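Local atomic coordinates of cutm, flavoprotein of carbon monoxide dehydrogenase (Hydrogenophaga pseudoflava, PDB entry 1FFV), a protein that binds FAD as the flavoprotein subunit of carbon monoxide dehydrogenase and probably passes electrons from the oxidation of carbon monoxide to an external acceptor. Residues K12-A17 with N164-E169; I52-N55 with E59-G62; E7-K12 with V18-Q23. One frame throughout, in Å; residues are numbered along the deposited sequence.

Contact 1. Residues K12-A17 with N164-E169; sequences KSVGEA and NEVMVE. With FAD (flavin-adenine dinucleotide), chain J.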
loop_
_atom_site.group_PDB
_atom_site.type_symbol
_atom_site.label_atom_id
_atom_site.label_comp_id
_atom_site.label_asym_id
_atom_site.label_seq_id
_atom_site.Cartn_x
_atom_site.Cartn_y
_atom_site.Cartn_z
ATOM N N LYS C 12 46.762 4.661 10.605
ATOM C CA LYS C 12 46.707 5.579 11.739
ATOM C C LYS C 12 47.959 6.431 11.921
ATOM O O LYS C 12 48.091 7.178 12.896
ATOM C CB LYS C 12 46.378 4.812 13.020
ATOM C CG LYS C 12 45.011 4.139 12.969
ATOM C CD LYS C 12 44.629 3.543 14.314
ATOM C CE LYS C 12 43.268 2.867 14.249
ATOM N NZ LYS C 12 42.183 3.821 13.856
ATOM N N SER C 13 48.858 6.349 10.951
ATOM C CA SER C 13 50.083 7.119 11.001
ATOM C C SER C 13 50.534 7.471 9.591
ATOM O O SER C 13 50.203 6.774 8.628
ATOM C CB SER C 13 51.184 6.326 11.729
ATOM O OG SER C 13 51.654 5.244 10.941
ATOM N N VAL C 14 51.290 8.558 9.477
ATOM C CA VAL C 14 51.822 9.000 8.195
ATOM C C VAL C 14 52.715 7.907 7.603
ATOM O O VAL C 14 52.679 7.646 6.403
ATOM C CB VAL C 14 52.673 10.277 8.356
ATOM C CG1 VAL C 14 53.157 10.759 6.999
ATOM C CG2 VAL C 14 51.879 11.359 9.063
ATOM N N GLY C 15 53.512 7.279 8.465
ATOM C CA GLY C 15 54.421 6.228 8.038
ATOM C C GLY C 15 53.700 5.084 7.362
ATOM O O GLY C 15 54.148 4.590 6.327
ATOM N N GLU C 16 52.582 4.662 7.950
ATOM C CA GLU C 16 51.776 3.583 7.390
ATOM C C GLU C 16 51.202 4.013 6.053
ATOM O O GLU C 16 51.205 3.241 5.092
ATOM C CB GLU C 16 50.645 3.217 8.339
ATOM C CG GLU C 16 51.097 2.538 9.614
ATOM C CD GLU C 16 49.956 2.333 10.584
ATOM O OE1 GLU C 16 48.903 1.791 10.159
ATOM O OE2 GLU C 16 50.105 2.734 11.762
ATOM N N ALA C 17 50.725 5.255 5.996
ATOM C CA ALA C 17 50.159 5.809 4.769
ATOM C C ALA C 17 51.195 5.764 3.644
ATOM O O ALA C 17 50.899 5.321 2.528
ATOM C CB ALA C 17 49.691 7.234 5.005
ATOM N N ASN C 164 54.631 8.940 -3.754
ATOM C CA ASN C 164 54.816 8.225 -2.497
ATOM C C ASN C 164 54.964 9.165 -1.304
ATOM O O ASN C 164 55.484 8.773 -0.259
ATOM C CB ASN C 164 56.001 7.243 -2.582
ATOM C CG ASN C 164 57.318 7.915 -2.978
ATOM O OD1 ASN C 164 57.434 9.140 -2.978
ATOM N ND2 ASN C 164 58.316 7.106 -3.309
ATOM N N GLU C 165 54.492 10.400 -1.451
ATOM C CA GLU C 165 54.577 11.369 -0.361
ATOM C C GLU C 165 53.215 11.776 0.184
ATOM O O GLU C 165 52.196 11.657 -0.495
ATOM C CB GLU C 165 55.323 12.626 -0.803
ATOM C CG GLU C 165 56.807 12.461 -1.009
ATOM C CD GLU C 165 57.441 13.734 -1.514
ATOM O OE1 GLU C 165 56.916 14.304 -2.489
ATOM O OE2 GLU C 165 58.450 14.178 -0.936
ATOM N N VAL C 166 53.223 12.274 1.418
ATOM C CA VAL C 166 52.027 12.740 2.100
ATOM C C VAL C 166 52.344 14.132 2.649
ATOM O O VAL C 166 53.345 14.301 3.354
ATOM C CB VAL C 166 51.674 11.812 3.292
ATOM C CG1 VAL C 166 50.480 12.361 4.071
ATOM C CG2 VAL C 166 51.387 10.410 2.802
ATOM N N MET C 167 51.546 15.135 2.284
ATOM C CA MET C 167 51.778 16.476 2.818
ATOM C C MET C 167 51.332 16.416 4.262
ATOM O O MET C 167 50.188 16.083 4.541
ATOM C CB MET C 167 50.985 17.563 2.085
ATOM C CG MET C 167 51.346 18.979 2.579
ATOM S SD MET C 167 50.458 20.345 1.802
ATOM C CE MET C 167 51.145 20.325 0.154
ATOM N N VAL C 168 52.257 16.709 5.173
ATOM C CA VAL C 168 51.988 16.668 6.608
ATOM C C VAL C 168 51.431 17.964 7.203
ATOM O O VAL C 168 50.430 17.945 7.927
ATOM C CB VAL C 168 53.262 16.230 7.382
ATOM C CG1 VAL C 168 53.084 16.416 8.887
ATOM C CG2 VAL C 168 53.575 14.775 7.065
ATOM N N GLU C 169 52.059 19.089 6.877
ATOM C CA GLU C 169 51.623 20.367 7.422
ATOM C C GLU C 169 51.986 21.554 6.542
ATOM O O GLU C 169 52.865 21.470 5.677
ATOM C CB GLU C 169 52.231 20.558 8.816
ATOM C CG GLU C 169 53.745 20.380 8.840
ATOM C CD GLU C 169 54.339 20.340 10.242
ATOM O OE1 GLU C 169 55.321 21.076 10.489
ATOM O OE2 GLU C 169 53.851 19.553 11.087
HETATM P PA FAD J . 40.484 15.320 -1.684
HETATM O O1A FAD J . 40.920 14.039 -1.103
HETATM O O2A FAD J . 39.268 15.403 -2.276
HETATM O O5B FAD J . 41.535 15.582 -2.712
HETATM C C5B FAD J . 42.900 15.614 -2.350
HETATM C C4B FAD J . 43.723 15.448 -3.621
HETATM O O4B FAD J . 45.082 15.748 -3.180
HETATM C C3B FAD J . 43.892 14.042 -4.133
HETATM O O3B FAD J . 44.535 13.910 -5.349
HETATM C C2B FAD J . 44.572 13.431 -2.926
HETATM O O2B FAD J . 45.085 12.180 -3.233
HETATM C C1B FAD J . 45.621 14.458 -2.634
HETATM N N9A FAD J . 45.846 14.782 -1.236
HETATM C C8A FAD J . 44.915 15.165 -0.305
HETATM N N7A FAD J . 45.448 15.396 0.893
HETATM C C5A FAD J . 46.786 15.143 0.730
HETATM C C6A FAD J . 47.905 15.225 1.657
HETATM N N6A FAD J . 47.801 15.570 2.912
HETATM N N1A FAD J . 49.110 14.892 1.113
HETATM C C2A FAD J . 49.264 14.531 -0.181
HETATM N N3A FAD J . 48.304 14.435 -1.098
HETATM C C4A FAD J . 47.075 14.759 -0.599
HETATM N N1 FAD J . 37.844 24.804 -3.517
HETATM C C2 FAD J . 38.258 26.061 -3.579
HETATM O O2 FAD J . 39.394 26.346 -3.391
HETATM N N3 FAD J . 37.388 27.139 -3.869
HETATM C C4 FAD J . 36.055 26.936 -4.105
HETATM O O4 FAD J . 35.339 27.886 -4.348
HETATM C C4X FAD J . 35.583 25.562 -4.048
HETATM N N5 FAD J . 34.292 25.303 -4.272
HETATM C C5X FAD J . 33.897 24.004 -4.205
HETATM C C6 FAD J . 32.546 23.748 -4.443
HETATM C C7 FAD J . 32.046 22.486 -4.401
HETATM C C7M FAD J . 30.581 22.242 -4.667
HETATM C C8 FAD J . 32.911 21.375 -4.102
HETATM C C8M FAD J . 32.381 19.961 -4.052
HETATM C C9 FAD J . 34.272 21.612 -3.855
HETATM C C9A FAD J . 34.760 22.912 -3.904
HETATM N N10 FAD J . 36.131 23.223 -3.669
HETATM C C10 FAD J . 36.543 24.503 -3.735
HETATM C "C1'" FAD J . 37.078 22.113 -3.320
HETATM C "C2'" FAD J . 37.531 21.742 -1.832
HETATM O "O2'" FAD J . 37.765 23.117 -1.684
HETATM C "C3'" FAD J . 38.383 20.709 -2.544
HETATM O "O3'" FAD J . 37.527 20.161 -1.515
HETATM C "C4'" FAD J . 39.423 19.907 -1.792
HETATM O "O4'" FAD J . 39.947 20.551 -2.998
HETATM C "C5'" FAD J . 40.282 18.765 -2.347
HETATM O "O5'" FAD J . 40.517 18.850 -0.756
HETATM P P FAD J . 40.084 17.608 0.027
HETATM O O1P FAD J . 40.555 17.899 1.470
HETATM O O2P FAD J . 38.730 17.336 -0.056
HETATM O O3P FAD J . 40.755 16.446 -0.581
#
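Val-14, in the first turn of helix 14-24, meets Val-166 and Val-168 of strand 166-173 in a buried contact made of apolar carbons alone. One methyl does most of the touching: Val-14 CG1, set anti to its own backbone nitrogen (chi1 -177°), lies 4.0 Å from CG2 of Val-168 and 4.1 Å from CB of Val-166. The Val-14 and Val-168 side chains meet at about a right angle. One turn on, Ala-17 CB rests 4.2 Å from Val-166 CG2, so Val-166 packs against two successive turns of the helix, and Val-18 and Leu-21 carry the same face further.

No hydrogen bond crosses the contact; the strand backbone bonds to Glu-139 and to the cofactor. At the helix start, Ser-13 is the N-cap: its OG accepts from Glu-16 N at 3.2 Å, with an N-H...O angle of 158°, while a weak bond of 3.1 Å runs from Ser-13 OG to Glu-16 OE2.

On the strand, the backbone of Met-167 grips the adenine by two hydrogen bonds. Its N donates to FAD N1A at 2.7 Å, and its O accepts from FAD N6A at 2.9 Å. The Met-167 CB bond points away from the helix, and CB lies 3.4 Å from N1A. A strand backbone reading the Watson-Crick edge of adenine through N1 and N6 is a familiar mode of adenine recognition, here part of the FAD pocket.

Contact 2. Residues I52-N55 with E59-G62; sequences IDIN and ELRG. With FAD (flavin-adenine dinucleotide), chain J.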
loop_
_atom_site.group_PDB
_atom_site.type_symbol
_atom_site.label_atom_id
_atom_site.label_comp_id
_atom_site.label_asym_id
_atom_site.label_seq_id
_atom_site.Cartn_x
_atom_site.Cartn_y
_atom_site.Cartn_z
ATOM N N ILE C 52 43.464 5.441 0.105
ATOM C CA ILE C 52 44.106 5.459 1.406
ATOM C C ILE C 52 43.580 6.655 2.173
ATOM O O ILE C 52 43.967 7.796 1.918
ATOM C CB ILE C 52 45.636 5.552 1.284
ATOM C CG1 ILE C 52 46.161 4.364 0.487
ATOM C CG2 ILE C 52 46.279 5.596 2.674
ATOM C CD1 ILE C 52 47.561 4.567 -0.004
ATOM N N ASP C 53 42.674 6.375 3.097
ATOM C CA ASP C 53 42.058 7.401 3.924
ATOM C C ASP C 53 43.035 7.890 4.993
ATOM O O ASP C 53 43.507 7.113 5.832
ATOM C CB ASP C 53 40.789 6.831 4.574
ATOM C CG ASP C 53 39.916 7.895 5.220
ATOM O OD1 ASP C 53 40.379 9.031 5.463
ATOM O OD2 ASP C 53 38.743 7.580 5.490
ATOM N N ILE C 54 43.338 9.182 4.957
ATOM C CA ILE C 54 44.242 9.769 5.935
ATOM C C ILE C 54 43.516 10.616 6.994
ATOM O O ILE C 54 44.147 11.423 7.671
ATOM C CB ILE C 54 45.365 10.587 5.247
ATOM C CG1 ILE C 54 44.764 11.650 4.320
ATOM C CG2 ILE C 54 46.287 9.653 4.468
ATOM C CD1 ILE C 54 45.788 12.547 3.653
ATOM N N ASN C 55 42.208 10.394 7.165
ATOM C CA ASN C 55 41.395 11.125 8.154
ATOM C C ASN C 55 41.533 10.634 9.591
ATOM O O ASN C 55 41.007 11.265 10.509
ATOM C CB ASN C 55 39.898 11.078 7.807
ATOM C CG ASN C 55 39.505 12.066 6.735
ATOM O OD1 ASN C 55 39.439 11.702 5.559
ATOM N ND2 ASN C 55 39.223 13.306 7.126
ATOM N N GLU C 59 48.414 13.131 13.638
ATOM C CA GLU C 59 49.607 13.922 13.374
ATOM C C GLU C 59 49.428 14.852 12.166
ATOM O O GLU C 59 50.287 15.693 11.885
ATOM C CB GLU C 59 50.832 13.016 13.187
ATOM C CG GLU C 59 50.556 11.498 13.315
ATOM C CD GLU C 59 50.303 11.000 14.749
ATOM O OE1 GLU C 59 50.664 11.703 15.732
ATOM O OE2 GLU C 59 49.753 9.875 14.881
ATOM N N LEU C 60 48.322 14.690 11.445
ATOM C CA LEU C 60 48.043 15.537 10.291
ATOM C C LEU C 60 47.069 16.630 10.697
ATOM O O LEU C 60 46.641 17.421 9.872
ATOM C CB LEU C 60 47.450 14.712 9.147
ATOM C CG LEU C 60 48.331 13.654 8.485
ATOM C CD1 LEU C 60 47.544 12.926 7.403
ATOM C CD2 LEU C 60 49.561 14.323 7.889
ATOM N N ARG C 61 46.735 16.668 11.984
ATOM C CA ARG C 61 45.791 17.641 12.524
ATOM C C ARG C 61 46.428 18.610 13.514
ATOM O O ARG C 61 47.541 18.391 13.992
ATOM C CB ARG C 61 44.624 16.909 13.192
ATOM C CG ARG C 61 43.923 15.945 12.254
ATOM C CD ARG C 61 42.726 15.256 12.877
ATOM N NE ARG C 61 42.059 14.390 11.897
ATOM C CZ ARG C 61 41.378 14.819 10.829
ATOM N NH1 ARG C 61 41.261 16.123 10.577
ATOM N NH2 ARG C 61 40.786 13.942 10.021
ATOM N N GLY C 62 45.725 19.702 13.795
ATOM C CA GLY C 62 46.234 20.678 14.736
ATOM C C GLY C 62 46.810 21.933 14.121
ATOM O O GLY C 62 47.338 21.924 13.011
HETATM P PA FAD J . 40.484 15.320 -1.684
HETATM O O1A FAD J . 40.920 14.039 -1.103
HETATM O O2A FAD J . 39.268 15.403 -2.276
HETATM O O5B FAD J . 41.535 15.582 -2.712
HETATM C C5B FAD J . 42.900 15.614 -2.350
HETATM C C4B FAD J . 43.723 15.448 -3.621
HETATM O O4B FAD J . 45.082 15.748 -3.180
HETATM C C3B FAD J . 43.892 14.042 -4.133
HETATM O O3B FAD J . 44.535 13.910 -5.349
HETATM C C2B FAD J . 44.572 13.431 -2.926
HETATM O O2B FAD J . 45.085 12.180 -3.233
HETATM C C1B FAD J . 45.621 14.458 -2.634
HETATM N N9A FAD J . 45.846 14.782 -1.236
HETATM C C8A FAD J . 44.915 15.165 -0.305
HETATM N N7A FAD J . 45.448 15.396 0.893
HETATM C C5A FAD J . 46.786 15.143 0.730
HETATM C C6A FAD J . 47.905 15.225 1.657
HETATM N N6A FAD J . 47.801 15.570 2.912
HETATM N N1A FAD J . 49.110 14.892 1.113
HETATM C C2A FAD J . 49.264 14.531 -0.181
HETATM N N3A FAD J . 48.304 14.435 -1.098
HETATM C C4A FAD J . 47.075 14.759 -0.599
HETATM N N1 FAD J . 37.844 24.804 -3.517
HETATM C C2 FAD J . 38.258 26.061 -3.579
HETATM O O2 FAD J . 39.394 26.346 -3.391
HETATM N N3 FAD J . 37.388 27.139 -3.869
HETATM C C4 FAD J . 36.055 26.936 -4.105
HETATM O O4 FAD J . 35.339 27.886 -4.348
HETATM C C4X FAD J . 35.583 25.562 -4.048
HETATM N N5 FAD J . 34.292 25.303 -4.272
HETATM C C5X FAD J . 33.897 24.004 -4.205
HETATM C C6 FAD J . 32.546 23.748 -4.443
HETATM C C7 FAD J . 32.046 22.486 -4.401
HETATM C C7M FAD J . 30.581 22.242 -4.667
HETATM C C8 FAD J . 32.911 21.375 -4.102
HETATM C C8M FAD J . 32.381 19.961 -4.052
HETATM C C9 FAD J . 34.272 21.612 -3.855
HETATM C C9A FAD J . 34.760 22.912 -3.904
HETATM N N10 FAD J . 36.131 23.223 -3.669
HETATM C C10 FAD J . 36.543 24.503 -3.735
HETATM C "C1'" FAD J . 37.078 22.113 -3.320
HETATM C "C2'" FAD J . 37.531 21.742 -1.832
HETATM O "O2'" FAD J . 37.765 23.117 -1.684
HETATM C "C3'" FAD J . 38.383 20.709 -2.544
HETATM O "O3'" FAD J . 37.527 20.161 -1.515
HETATM C "C4'" FAD J . 39.423 19.907 -1.792
HETATM O "O4'" FAD J . 39.947 20.551 -2.998
HETATM C "C5'" FAD J . 40.282 18.765 -2.347
HETATM O "O5'" FAD J . 40.517 18.850 -0.756
HETATM P P FAD J . 40.084 17.608 0.027
HETATM O O1P FAD J . 40.555 17.899 1.470
HETATM O O2P FAD J . 38.730 17.336 -0.056
HETATM O O3P FAD J . 40.755 16.446 -0.581
#
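Asn-55 O accepts from Arg-61 NH2 at 2.7 Å, the one hydrogen bond assigned between the two segments. The N-H...O angle of 178° makes it almost straight, and the oxygen lies in the guanidinium plane, at its edge; seen from the acceptor, the donor is tilted 26° from the carbonyl plane. Arg-61 reaches this oxygen with a chain extended from CG to NE. A methionine in its place would probably leave Asn-55 O without this donor and the intervening loop without its closing bond.

A second, apolar patch lies at Leu-60. Leu-60 CD1 lies 3.9 Å from CB of Ile-54 and 3.7 Å from the carbonyl oxygen of the same residue. Ile-54 holds CG1 between its backbone nitrogen and carbonyl carbon (chi1 55°), and the chain then runs on to CD1, 3.7 Å from FAD N6A.

Asp-53 organises the end of strand 50-53: its OD1 accepts from Asn-55 N at 2.8 Å, from above the carboxylate plane, while OD2 has a second partner in Tyr-8 OH. A backbone donor two residues after the aspartate defines an Asx turn, which here leads from the parallel sheet into the loop whose Ile-54 borders the adenine in the FAD pocket.

Contact 3. Residues E7-K12 with V18-Q23; sequences EYHAPK and VALLGQ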
loop_
_atom_site.group_PDB
_atom_site.type_symbol
_atom_site.label_atom_id
_atom_site.label_comp_id
_atom_site.label_asym_id
_atom_site.label_seq_id
_atom_site.Cartn_x
_atom_site.Cartn_y
_atom_site.Cartn_z
ATOM N N GLU C 7 39.441 -0.722 -3.171
ATOM C CA GLU C 7 39.789 -1.230 -1.848
ATOM C C GLU C 7 40.011 -0.030 -0.928
ATOM O O GLU C 7 40.512 1.011 -1.358
ATOM C CB GLU C 7 41.047 -2.103 -1.897
ATOM C CG GLU C 7 40.787 -3.613 -2.017
ATOM C CD GLU C 7 41.656 -4.439 -1.051
ATOM O OE1 GLU C 7 42.905 -4.461 -1.217
ATOM O OE2 GLU C 7 41.088 -5.055 -0.111
ATOM N N TYR C 8 39.633 -0.172 0.336
ATOM C CA TYR C 8 39.761 0.915 1.299
ATOM C C TYR C 8 40.796 0.625 2.384
ATOM O O TYR C 8 40.881 -0.495 2.896
ATOM C CB TYR C 8 38.388 1.198 1.918
ATOM C CG TYR C 8 38.349 2.264 2.993
ATOM C CD1 TYR C 8 38.264 3.619 2.668
ATOM C CD2 TYR C 8 38.340 1.911 4.339
ATOM C CE1 TYR C 8 38.167 4.589 3.664
ATOM C CE2 TYR C 8 38.243 2.867 5.338
ATOM C CZ TYR C 8 38.155 4.200 4.996
ATOM O OH TYR C 8 38.048 5.132 5.999
ATOM N N HIS C 9 41.585 1.644 2.721
ATOM C CA HIS C 9 42.621 1.534 3.746
ATOM C C HIS C 9 42.539 2.762 4.655
ATOM O O HIS C 9 42.352 3.879 4.169
ATOM C CB HIS C 9 44.016 1.489 3.108
ATOM C CG HIS C 9 44.160 0.478 2.009
ATOM N ND1 HIS C 9 44.592 -0.814 2.234
ATOM C CD2 HIS C 9 43.955 0.578 0.673
ATOM C CE1 HIS C 9 44.651 -1.462 1.083
ATOM N NE2 HIS C 9 44.270 -0.640 0.121
ATOM N N ALA C 10 42.691 2.560 5.962
ATOM C CA ALA C 10 42.643 3.667 6.914
ATOM C C ALA C 10 43.787 3.607 7.932
ATOM O O ALA C 10 43.582 3.298 9.103
ATOM C CB ALA C 10 41.290 3.708 7.625
ATOM N N PRO C 11 45.018 3.892 7.485
ATOM C CA PRO C 11 46.195 3.872 8.361
ATOM C C PRO C 11 46.094 4.916 9.484
ATOM O O PRO C 11 45.402 5.920 9.345
ATOM C CB PRO C 11 47.338 4.169 7.391
ATOM C CG PRO C 11 46.685 5.022 6.348
ATOM C CD PRO C 11 45.396 4.282 6.117
ATOM N N LYS C 12 46.762 4.661 10.605
ATOM C CA LYS C 12 46.707 5.579 11.739
ATOM C C LYS C 12 47.959 6.431 11.921
ATOM O O LYS C 12 48.091 7.178 12.896
ATOM C CB LYS C 12 46.378 4.812 13.020
ATOM C CG LYS C 12 45.011 4.139 12.969
ATOM C CD LYS C 12 44.629 3.543 14.314
ATOM C CE LYS C 12 43.268 2.867 14.249
ATOM N NZ LYS C 12 42.183 3.821 13.856
ATOM N N VAL C 18 52.418 6.183 3.967
ATOM C CA VAL C 18 53.526 6.193 3.016
ATOM C C VAL C 18 53.862 4.770 2.557
ATOM O O VAL C 18 54.118 4.540 1.375
ATOM C CB VAL C 18 54.778 6.862 3.634
ATOM C CG1 VAL C 18 55.999 6.668 2.736
ATOM C CG2 VAL C 18 54.516 8.348 3.856
ATOM N N ALA C 19 53.849 3.825 3.490
ATOM C CA ALA C 19 54.139 2.431 3.173
ATOM C C ALA C 19 53.124 1.908 2.155
ATOM O O ALA C 19 53.504 1.308 1.148
ATOM C CB ALA C 19 54.103 1.577 4.444
ATOM N N LEU C 20 51.837 2.151 2.420
ATOM C CA LEU C 20 50.753 1.722 1.531
ATOM C C LEU C 20 50.898 2.326 0.137
ATOM O O LEU C 20 50.660 1.645 -0.865
ATOM C CB LEU C 20 49.392 2.093 2.121
ATOM C CG LEU C 20 48.910 1.286 3.325
ATOM C CD1 LEU C 20 47.702 1.962 3.926
ATOM C CD2 LEU C 20 48.570 -0.144 2.908
ATOM N N LEU C 21 51.290 3.599 0.073
ATOM C CA LEU C 21 51.492 4.270 -1.207
ATOM C C LEU C 21 52.581 3.554 -2.001
ATOM O O LEU C 21 52.442 3.331 -3.209
ATOM C CB LEU C 21 51.898 5.729 -0.996
ATOM C CG LEU C 21 50.797 6.738 -0.687
ATOM C CD1 LEU C 21 51.418 8.065 -0.314
ATOM C CD2 LEU C 21 49.879 6.886 -1.895
ATOM N N GLY C 22 53.657 3.186 -1.302
ATOM C CA GLY C 22 54.767 2.494 -1.933
ATOM C C GLY C 22 54.402 1.085 -2.355
ATOM O O GLY C 22 54.780 0.631 -3.443
ATOM N N GLN C 23 53.639 0.407 -1.504
ATOM C CA GLN C 23 53.203 -0.960 -1.761
ATOM C C GLN C 23 52.170 -1.077 -2.883
ATOM O O GLN C 23 52.279 -1.952 -3.749
ATOM C CB GLN C 23 52.630 -1.558 -0.478
ATOM C CG GLN C 23 52.031 -2.947 -0.634
ATOM C CD GLN C 23 51.237 -3.369 0.589
ATOM O OE1 GLN C 23 50.209 -4.048 0.455
ATOM N NE2 GLN C 23 51.692 -2.961 1.780
#
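With chi1 of -72°, Leu-20 turns CG anti to its carbonyl carbon and presents both methyls to the segment 7-12. His-9 likewise has CG anti to its carbonyl carbon (chi1 -51°), and this places its ring near one of those methyls while CB meets the other.

Leu-20 CD1 is the central atom of the contact. It lies 3.8 Å from CB of His-9 and 3.9 Å from CD of Pro-11. The proline ring offers more than that one carbon, since Pro-11 CG is 4.0 Å and Pro-11 CB 4.1 Å from the same methyl. The other branch, Leu-20 CD2, approaches the imidazole obliquely, 4.1 Å from ND1 of His-9. No hydrogen bond joins the segments.

Strand 7-9, the connection through Pro-11, helix 14-24 and the parallel strand 28-31 form a beta-alpha-beta crossover. Between those two strands in the sheet lies strand 50-53, giving the order 1-3-2. Ile-52 on this middle strand also packs on Pro-11, Leu-20 and Leu-21, placing the contact at the seam between sheet and helix.

The polar end of His-9 is engaged away from the leucine: NE2 is hydrogen-bonded to ND1 of His-50, and the two rings meet with their planes about 25° apart. Within the helix, Gly-22 N donates to Val-18 O at 3.0 Å and Gln-23 N to Ala-19 O at 2.8 Å.

Along the chain, contact 3 closes before contact 2 opens, whereas contact 1 alternates with contact 3 and spans contact 2. Centres lie about 8 Å apart for contacts 1 and 2, about 9 Å for 1 and 3, and about 12 Å for 2 and 3. Contacts 1 and 3 share Lys-12 and helix 14-24, which faces strand 166-173 of the antiparallel sheet in one and strand 7-9 of the parallel sheet in the other. Leu-60 CD2, 3.6 Å from Val-168 CA, joins contact 2 to contact 1; Asp-53 N, 2.7 Å from His-9 O, joins it to contact 3. Helix 14-24 thus bridges two sheets of the FAD-binding region, and contacts 1 and 2 reach the adenine.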